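Local coordinates for protein nourseothricin acetyltransferase (Streptomyces noursei, PDB 5C82) that probably transfers an acetyl group from acetyl-CoA to the antibiotic nourseothricin, and so would make its host resistant, at residues Asp76-Ala84 with Gly93-Gly101; Ala139-Val149 with Glu180-Cys189. The protein carries 1 engineered substitution. One frame throughout, in Å; residues are numbered along the deposited sequence.

Interaction 1 (Asp76-Ala84 with Gly93-Gly101); sequences DPDSRTFVA and GFVVVSYSG
The carbonyl oxygen of R80 takes the N-H of V97, with R80 O to V97 N at 2.7 Å. The bond is nearly straight, and the nitrogen lies almost along the C=O axis. V96 CA makes a bent CA-H...O contact to R80 O. The return bond, from R80 N to V97 O, is 2.9 Å. F82 with V95 and A84 with G93 repeat this two-way pattern, so 79-84 and 93-100 run as an antiparallel hairpin. The last bond is the longest, with G93 N 3.3 Å from A84 O.

R80, F82, V95 and V97 put their side chains on one face of the sheet. V95 CG1 meets the F82 ring at its edge, in the ring plane, and lies 3.8 Å from F82 CB. It gets there by standing between its own backbone N and carbonyl carbon (chi1 66°). R80 CG lies over one face of that ring, toward its rim. The R80 chain then runs out extended, and its NE bonds to T14 OG1. V97 and R80 reach F133 of helix 122-137. On the other face T81 OG1 sits against both methyls of V96, 3.6 Å from V96 CG2 and 3.7 Å from V96 CG1.

The D78 end is looser and poorly ordered. D78 OD1 lies at the edge of the Y99 ring, 3.7 Å from Y99 CD2, and the bond from Y99 N to D78 O is weak. Backbone bonds set the register. R80, F82, V95 and V97 gather apolar carbons toward helix 122-137, while T81, V83, F94 and V96 line the other face.

Interaction 2 (Ala139-Val149 with Glu180-Cys189); sequences AGHLWLEVTNV and EQALYMSMPC
W143 and Y184 make the tight centre of this contact. W143 CZ2 lies over one face of the Y184 ring, offset toward its rim and 3.2 Å from Y184 CD1. The two six-membered rings are tilted by 43°, so the pair is oblique. The W143 side chain swings CG anti to its backbone N (chi1 -179°), which lays the indole across the tyrosine. E145 closes in at the tyrosine edge, with E145 CG 3.4 Å from Y184 CE1. Its carboxylate goes on to Y172 OH.

Strands 141-147 and 182-188 are antiparallel, with paired backbone bonds at L142-M187, L144-M185 and V146-L183. At the T147 end side chains join in, beside one more backbone bond, N148 N to Q181 O. T147 OG1 donates to E180 OE1 at 2.7 Å, reaching the anti side of the carboxylate. N148 OD1 takes the N-H of Q181 at 2.8 Å from Q181 N, but the donor stands well above the amide carbonyl plane. N148 ND2 is held by F36 O. N148 therefore ties this end to strand 34-40.

The loose side is at P188, which is exposed and diverges from H141. S186 and M187 are partly exposed. M187, a selenomethionine, puts CE beside L142 CD1 at 3.8 Å. The straight bond from C189 N to G140 O, 2.9 Å, still closes this end.

The pair belongs to the central mixed sheet of the GNAT fold. Strand 105-113 lies beside 141-147, and 182-188 is inserted antiparallel between 141-147 and 163-168. Helices 122-137 and 151-158 pack on the face of L142, L144, V146, L183, M185 and M187. On the opposite face W143, Y184 and S186 touch C165, and Y184 packs on Y184 of the second subunit.

Overall arrangement
Interaction 1 comes first along the chain and is complete before interaction 2 begins. Their centres are about 15 Å apart in one mixed seven-stranded sheet. Strand 105-113 lies between them, antiparallel to 91-100 and parallel to 141-147. The two contacts touch where Y99 packs on A139. Helix 122-137 packs on both, while helix 151-158 packs on interaction 2. Interaction 1 is a local hairpin near the N-terminal edge strand 11-14. Interaction 2 inserts the last strand, 182-188, between 141-147 and the edge strand 163-168, and reaches the second subunit. In GNAT enzymes acetyl-CoA binds where the two parallel central strands splay apart, and here 105-113 and 141-147 probably fill that role.

Interaction 1 (Asp76-Ala84 with Gly93-Gly101)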
loop_
_atom_site.group_PDB
_atom_site.type_symbol
_atom_site.label_atom_id
_atom_site.label_comp_id
_atom_site.label_asym_id
_atom_site.label_seq_id
_atom_site.Cartn_x
_atom_site.Cartn_y
_atom_site.Cartn_z
ATOM N N ASP A 76 11.011 14.582 -13.006
ATOM C CA ASP A 76 10.256 14.677 -11.759
ATOM C C ASP A 76 8.947 15.517 -11.948
ATOM O O ASP A 76 8.765 16.522 -11.251
ATOM C CB ASP A 76 11.173 15.244 -10.647
ATOM C CG ASP A 76 10.638 15.113 -9.230
ATOM O OD1 ASP A 76 10.575 13.966 -8.719
ATOM O OD2 ASP A 76 10.326 16.161 -8.615
ATOM N N PRO A 77 8.018 15.138 -12.877
ATOM C CA PRO A 77 6.809 15.964 -13.076
ATOM C C PRO A 77 5.591 15.583 -12.229
ATOM O O PRO A 77 4.722 16.429 -11.995
ATOM C CB PRO A 77 6.514 15.795 -14.571
ATOM C CG PRO A 77 7.119 14.458 -14.943
ATOM C CD PRO A 77 8.041 14.003 -13.829
ATOM N N ASP A 78 5.501 14.303 -11.821
ATOM C CA ASP A 78 4.394 13.766 -11.035
ATOM C C ASP A 78 4.565 13.962 -9.530
ATOM O O ASP A 78 3.588 13.841 -8.792
ATOM C CB ASP A 78 4.148 12.292 -11.391
ATOM C CG ASP A 78 3.650 12.063 -12.808
ATOM O OD1 ASP A 78 2.845 12.895 -13.303
ATOM O OD2 ASP A 78 4.029 11.033 -13.409
ATOM N N SER A 79 5.795 14.286 -9.081
ATOM C CA SER A 79 6.120 14.570 -7.685
ATOM C C SER A 79 6.161 16.097 -7.446
ATOM O O SER A 79 6.553 16.842 -8.352
ATOM C CB SER A 79 7.457 13.934 -7.311
ATOM O OG SER A 79 7.848 14.251 -5.983
ATOM N N ARG A 80 5.731 16.557 -6.245
ATOM C CA ARG A 80 5.749 17.971 -5.845
ATOM C C ARG A 80 5.654 18.148 -4.329
ATOM O O ARG A 80 4.984 17.363 -3.661
ATOM C CB ARG A 80 4.626 18.764 -6.522
ATOM C CG ARG A 80 4.883 20.275 -6.581
ATOM C CD ARG A 80 4.003 20.873 -7.634
ATOM N NE ARG A 80 4.364 22.236 -7.997
ATOM C CZ ARG A 80 4.345 22.691 -9.243
ATOM N NH1 ARG A 80 4.011 21.885 -10.246
ATOM N NH2 ARG A 80 4.674 23.949 -9.499
ATOM N N THR A 81 6.322 19.189 -3.805
ATOM C CA THR A 81 6.289 19.587 -2.400
ATOM C C THR A 81 5.803 21.032 -2.313
ATOM O O THR A 81 6.363 21.910 -2.965
ATOM C CB THR A 81 7.671 19.427 -1.709
ATOM O OG1 THR A 81 8.094 18.071 -1.785
ATOM C CG2 THR A 81 7.667 19.882 -0.235
ATOM N N PHE A 82 4.783 21.274 -1.479
ATOM C CA PHE A 82 4.268 22.606 -1.196
ATOM C C PHE A 82 4.621 22.976 0.234
ATOM O O PHE A 82 4.479 22.155 1.139
ATOM C CB PHE A 82 2.754 22.693 -1.419
ATOM C CG PHE A 82 2.335 22.373 -2.825
ATOM C CD1 PHE A 82 2.459 23.322 -3.836
ATOM C CD2 PHE A 82 1.734 21.158 -3.127
ATOM C CE1 PHE A 82 2.058 23.030 -5.139
ATOM C CE2 PHE A 82 1.333 20.862 -4.429
ATOM C CZ PHE A 82 1.478 21.805 -5.426
ATOM N N VAL A 83 5.108 24.207 0.431
ATOM C CA VAL A 83 5.506 24.710 1.753
ATOM C C VAL A 83 4.612 25.863 2.143
ATOM O O VAL A 83 4.144 26.592 1.272
ATOM C CB VAL A 83 7.012 25.122 1.810
ATOM C CG1 VAL A 83 7.938 23.902 1.781
ATOM C CG2 VAL A 83 7.374 26.134 0.707
ATOM N N ALA A 84 4.426 26.055 3.438
ATOM C CA ALA A 84 3.672 27.164 4.036
ATOM C C ALA A 84 4.588 27.873 5.025
ATOM O O ALA A 84 5.133 27.225 5.921
ATOM C CB ALA A 84 2.434 26.650 4.765
ATOM N N GLY A 93 4.598 24.563 7.767
ATOM C CA GLY A 93 4.212 23.248 7.298
ATOM C C GLY A 93 4.555 22.955 5.863
ATOM O O GLY A 93 4.933 23.857 5.113
ATOM N N PHE A 94 4.449 21.664 5.491
ATOM C CA PHE A 94 4.711 21.198 4.128
ATOM C C PHE A 94 3.851 20.001 3.778
ATOM O O PHE A 94 3.348 19.306 4.664
ATOM C CB PHE A 94 6.223 20.882 3.912
ATOM C CG PHE A 94 6.736 19.692 4.693
ATOM C CD1 PHE A 94 7.225 19.848 5.986
ATOM C CD2 PHE A 94 6.722 18.414 4.136
ATOM C CE1 PHE A 94 7.671 18.746 6.719
ATOM C CE2 PHE A 94 7.159 17.305 4.875
ATOM C CZ PHE A 94 7.634 17.478 6.161
ATOM N N VAL A 95 3.727 19.726 2.496
ATOM C CA VAL A 95 3.011 18.543 1.981
ATOM C C VAL A 95 3.804 18.036 0.770
ATOM O O VAL A 95 4.217 18.825 -0.090
ATOM C CB VAL A 95 1.488 18.782 1.675
ATOM C CG1 VAL A 95 1.267 19.770 0.530
ATOM C CG2 VAL A 95 0.762 17.467 1.393
ATOM N N VAL A 96 4.064 16.738 0.745
ATOM C CA VAL A 96 4.775 16.100 -0.352
ATOM C C VAL A 96 3.721 15.245 -1.024
ATOM O O VAL A 96 3.019 14.477 -0.350
ATOM C CB VAL A 96 6.018 15.266 0.106
ATOM C CG1 VAL A 96 6.776 14.688 -1.096
ATOM C CG2 VAL A 96 6.952 16.087 0.995
ATOM N N VAL A 97 3.595 15.400 -2.341
ATOM C CA VAL A 97 2.645 14.666 -3.165
ATOM C C VAL A 97 3.357 13.958 -4.297
ATOM O O VAL A 97 4.407 14.412 -4.770
ATOM C CB VAL A 97 1.424 15.511 -3.646
ATOM C CG1 VAL A 97 0.689 16.154 -2.468
ATOM C CG2 VAL A 97 1.800 16.562 -4.703
ATOM N N SER A 98 2.785 12.829 -4.716
ATOM C CA SER A 98 3.281 12.016 -5.815
ATOM C C SER A 98 2.053 11.548 -6.609
ATOM O O SER A 98 1.052 11.163 -6.009
ATOM C CB SER A 98 4.062 10.827 -5.268
ATOM O OG SER A 98 4.230 9.829 -6.256
ATOM N N TYR A 99 2.127 11.586 -7.943
ATOM C CA TYR A 99 1.013 11.176 -8.791
ATOM C C TYR A 99 1.305 9.872 -9.536
ATOM O O TYR A 99 2.394 9.711 -10.097
ATOM C CB TYR A 99 0.657 12.276 -9.795
ATOM C CG TYR A 99 -0.535 11.913 -10.654
ATOM C CD1 TYR A 99 -1.810 11.804 -10.102
ATOM C CD2 TYR A 99 -0.388 11.656 -12.017
ATOM C CE1 TYR A 99 -2.904 11.446 -10.881
ATOM C CE2 TYR A 99 -1.479 11.308 -12.807
ATOM C CZ TYR A 99 -2.739 11.222 -12.235
ATOM O OH TYR A 99 -3.823 10.855 -12.987
ATOM N N SER A 100 0.311 8.974 -9.583
ATOM C CA SER A 100 0.395 7.709 -10.314
ATOM C C SER A 100 -0.783 7.654 -11.289
ATOM O O SER A 100 -1.950 7.635 -10.865
ATOM C CB SER A 100 0.381 6.529 -9.342
ATOM O OG SER A 100 0.070 5.311 -9.999
ATOM N N GLY A 101 -0.466 7.690 -12.575
ATOM C CA GLY A 101 -1.438 7.673 -13.667
ATOM C C GLY A 101 -2.210 6.374 -13.863
ATOM O O GLY A 101 -3.355 6.418 -14.322
#

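Interaction 2 (Ala139-Val149 with Glu180-Cys189)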
loop_
_atom_site.group_PDB
_atom_site.type_symbol
_atom_site.label_atom_id
_atom_site.label_comp_id
_atom_site.label_asym_id
_atom_site.label_seq_id
_atom_site.Cartn_x
_atom_site.Cartn_y
_atom_site.Cartn_z
ATOM N N ALA A 139 -6.381 13.490 -11.641
ATOM C CA ALA A 139 -6.542 12.436 -10.635
ATOM C C ALA A 139 -8.018 12.134 -10.368
ATOM O O ALA A 139 -8.857 13.027 -10.461
ATOM C CB ALA A 139 -5.849 12.840 -9.340
ATOM N N GLY A 140 -8.329 10.877 -10.071
ATOM C CA GLY A 140 -9.680 10.474 -9.719
ATOM C C GLY A 140 -9.859 10.526 -8.206
ATOM O O GLY A 140 -10.993 10.644 -7.713
ATOM N N HIS A 141 -8.728 10.435 -7.445
ATOM C CA HIS A 141 -8.752 10.489 -5.983
ATOM C C HIS A 141 -7.405 10.885 -5.341
ATOM O O HIS A 141 -6.337 10.813 -5.954
ATOM C CB HIS A 141 -9.294 9.160 -5.368
ATOM C CG HIS A 141 -8.346 7.992 -5.439
ATOM N ND1 HIS A 141 -8.238 7.214 -6.580
ATOM C CD2 HIS A 141 -7.510 7.502 -4.490
ATOM C CE1 HIS A 141 -7.354 6.269 -6.289
ATOM N NE2 HIS A 141 -6.877 6.411 -5.046
ATOM N N LEU A 142 -7.486 11.310 -4.083
ATOM C CA LEU A 142 -6.341 11.640 -3.229
ATOM C C LEU A 142 -6.254 10.523 -2.216
ATOM O O LEU A 142 -7.265 9.944 -1.829
ATOM C CB LEU A 142 -6.528 12.979 -2.526
ATOM C CG LEU A 142 -6.149 14.214 -3.344
ATOM C CD1 LEU A 142 -7.319 14.672 -4.170
ATOM C CD2 LEU A 142 -5.680 15.355 -2.417
ATOM N N TRP A 143 -5.052 10.175 -1.840
ATOM C CA TRP A 143 -4.845 9.051 -0.942
ATOM C C TRP A 143 -3.788 9.375 0.084
ATOM O O TRP A 143 -2.823 10.060 -0.234
ATOM C CB TRP A 143 -4.423 7.823 -1.781
ATOM C CG TRP A 143 -4.178 6.550 -1.023
ATOM C CD1 TRP A 143 -5.074 5.547 -0.796
ATOM C CD2 TRP A 143 -2.938 6.125 -0.425
ATOM N NE1 TRP A 143 -4.467 4.512 -0.114
ATOM C CE2 TRP A 143 -3.162 4.848 0.142
ATOM C CE3 TRP A 143 -1.667 6.718 -0.273
ATOM C CZ2 TRP A 143 -2.143 4.122 0.781
ATOM C CZ3 TRP A 143 -0.662 6.002 0.371
ATOM C CH2 TRP A 143 -0.893 4.708 0.858
ATOM N N LEU A 144 -3.931 8.830 1.299
ATOM C CA LEU A 144 -2.883 9.020 2.303
ATOM C C LEU A 144 -2.793 7.835 3.247
ATOM O O LEU A 144 -3.730 7.046 3.390
ATOM C CB LEU A 144 -3.021 10.365 3.073
ATOM C CG LEU A 144 -4.281 10.558 3.941
ATOM C CD1 LEU A 144 -4.091 9.936 5.362
ATOM C CD2 LEU A 144 -4.634 12.031 4.045
ATOM N N GLU A 145 -1.663 7.757 3.920
ATOM C CA GLU A 145 -1.352 6.785 4.938
ATOM C C GLU A 145 -1.196 7.581 6.219
ATOM O O GLU A 145 -0.671 8.696 6.185
ATOM C CB GLU A 145 -0.047 6.095 4.575
ATOM C CG GLU A 145 0.336 4.961 5.502
ATOM C CD GLU A 145 1.417 5.389 6.463
ATOM O OE1 GLU A 145 2.608 5.397 6.069
ATOM O OE2 GLU A 145 1.062 5.762 7.602
ATOM N N VAL A 146 -1.677 7.016 7.352
ATOM C CA VAL A 146 -1.573 7.614 8.678
ATOM C C VAL A 146 -1.478 6.507 9.744
ATOM O O VAL A 146 -2.228 5.523 9.688
ATOM C CB VAL A 146 -2.679 8.672 8.966
ATOM C CG1 VAL A 146 -4.095 8.092 8.873
ATOM C CG2 VAL A 146 -2.448 9.371 10.307
ATOM N N THR A 147 -0.529 6.644 10.689
ATOM C CA THR A 147 -0.414 5.673 11.772
ATOM C C THR A 147 -1.685 5.714 12.623
ATOM O O THR A 147 -2.245 6.789 12.858
ATOM C CB THR A 147 0.868 5.845 12.598
ATOM O OG1 THR A 147 0.798 4.909 13.669
ATOM C CG2 THR A 147 1.031 7.271 13.188
ATOM N N ASN A 148 -2.143 4.529 13.052
ATOM C CA ASN A 148 -3.328 4.338 13.881
ATOM C C ASN A 148 -3.248 5.115 15.227
ATOM O O ASN A 148 -4.283 5.441 15.822
ATOM C CB ASN A 148 -3.545 2.828 14.121
ATOM C CG ASN A 148 -2.536 2.271 15.086
ATOM O OD1 ASN A 148 -1.341 2.259 14.816
ATOM N ND2 ASN A 148 -2.971 1.968 16.296
ATOM N N VAL A 149 -2.028 5.380 15.709
ATOM C CA VAL A 149 -1.838 6.121 16.962
ATOM C C VAL A 149 -2.065 7.621 16.779
ATOM O O VAL A 149 -2.303 8.319 17.774
ATOM C CB VAL A 149 -0.512 5.811 17.688
ATOM C CG1 VAL A 149 -0.457 4.338 18.119
ATOM C CG2 VAL A 149 0.713 6.217 16.867
ATOM N N GLU A 180 2.331 -0.387 15.669
ATOM C CA GLU A 180 1.385 0.513 15.013
ATOM C C GLU A 180 0.944 -0.097 13.676
ATOM O O GLU A 180 1.622 -0.976 13.138
ATOM C CB GLU A 180 2.003 1.900 14.789
ATOM C CG GLU A 180 2.396 2.617 16.074
ATOM C CD GLU A 180 3.353 3.777 15.884
ATOM O OE1 GLU A 180 3.196 4.545 14.906
ATOM O OE2 GLU A 180 4.255 3.931 16.738
ATOM N N GLN A 181 -0.204 0.346 13.143
ATOM C CA GLN A 181 -0.692 -0.173 11.854
ATOM C C GLN A 181 -0.842 1.013 10.920
ATOM O O GLN A 181 -1.145 2.133 11.378
ATOM C CB GLN A 181 -2.041 -0.915 12.005
ATOM C CG GLN A 181 -2.001 -2.171 12.943
ATOM C CD GLN A 181 -1.878 -1.818 14.407
ATOM O OE1 GLN A 181 -2.606 -0.949 14.931
ATOM N NE2 GLN A 181 -0.883 -2.395 15.073
ATOM N N ALA A 182 -0.613 0.791 9.625
ATOM C CA ALA A 182 -0.801 1.891 8.676
ATOM C C ALA A 182 -2.294 1.975 8.310
ATOM O O ALA A 182 -2.900 0.965 8.013
ATOM C CB ALA A 182 0.049 1.662 7.435
ATOM N N LEU A 183 -2.900 3.140 8.412
ATOM C CA LEU A 183 -4.299 3.299 8.027
ATOM C C LEU A 183 -4.333 4.086 6.734
ATOM O O LEU A 183 -3.582 5.070 6.571
ATOM C CB LEU A 183 -5.156 3.984 9.106
ATOM C CG LEU A 183 -5.184 3.379 10.521
ATOM C CD1 LEU A 183 -6.109 4.191 11.408
ATOM C CD2 LEU A 183 -5.570 1.851 10.531
ATOM N N TYR A 184 -5.186 3.638 5.809
ATOM C CA TYR A 184 -5.315 4.250 4.495
ATOM C C TYR A 184 -6.608 5.029 4.356
ATOM O O TYR A 184 -7.659 4.551 4.773
ATOM C CB TYR A 184 -5.141 3.191 3.393
ATOM C CG TYR A 184 -3.796 2.479 3.433
ATOM C CD1 TYR A 184 -2.642 3.149 3.823
ATOM C CD2 TYR A 184 -3.661 1.173 2.964
ATOM C CE1 TYR A 184 -1.402 2.521 3.805
ATOM C CE2 TYR A 184 -2.422 0.531 2.957
ATOM C CZ TYR A 184 -1.299 1.208 3.391
ATOM O OH TYR A 184 -0.061 0.616 3.364
HETATM N N MSE A 185 -6.512 6.288 3.868
HETATM C CA MSE A 185 -7.697 7.135 3.694
HETATM C C MSE A 185 -7.702 7.757 2.319
HETATM O O MSE A 185 -6.649 8.104 1.777
HETATM C CB MSE A 185 -7.812 8.212 4.799
HETATM C CG MSE A 185 -7.755 7.644 6.235
HETATM SE SE MSE A 185 -7.949 9.006 7.580
HETATM C CE MSE A 185 -9.953 9.347 7.408
ATOM N N SER A 186 -8.882 7.873 1.734
ATOM C CA SER A 186 -8.979 8.444 0.409
ATOM C C SER A 186 -10.115 9.439 0.303
ATOM O O SER A 186 -11.051 9.424 1.105
ATOM C CB SER A 186 -9.116 7.361 -0.656
ATOM O OG SER A 186 -10.345 6.669 -0.505
HETATM N N MSE A 187 -10.032 10.274 -0.733
HETATM C CA MSE A 187 -11.038 11.261 -1.069
HETATM C C MSE A 187 -11.157 11.294 -2.576
HETATM O O MSE A 187 -10.111 11.440 -3.210
HETATM C CB MSE A 187 -10.563 12.638 -0.585
HETATM C CG MSE A 187 -11.598 13.665 -0.645
HETATM SE SE MSE A 187 -10.870 15.322 -0.003
HETATM C CE MSE A 187 -9.829 15.919 -1.559
ATOM N N PRO A 188 -12.379 11.256 -3.182
ATOM C CA PRO A 188 -12.469 11.456 -4.640
ATOM C C PRO A 188 -12.016 12.886 -4.978
ATOM O O PRO A 188 -12.225 13.809 -4.181
ATOM C CB PRO A 188 -13.958 11.256 -4.950
ATOM C CG PRO A 188 -14.666 11.472 -3.682
ATOM C CD PRO A 188 -13.716 11.125 -2.572
ATOM N N CYS A 189 -11.370 13.051 -6.132
ATOM C CA CYS A 189 -10.839 14.339 -6.562
ATOM C C CYS A 189 -11.899 15.128 -7.368
ATOM O O CYS A 189 -12.384 14.615 -8.365
ATOM C CB CYS A 189 -9.532 14.149 -7.331
ATOM S SG CYS A 189 -8.811 15.679 -7.967
#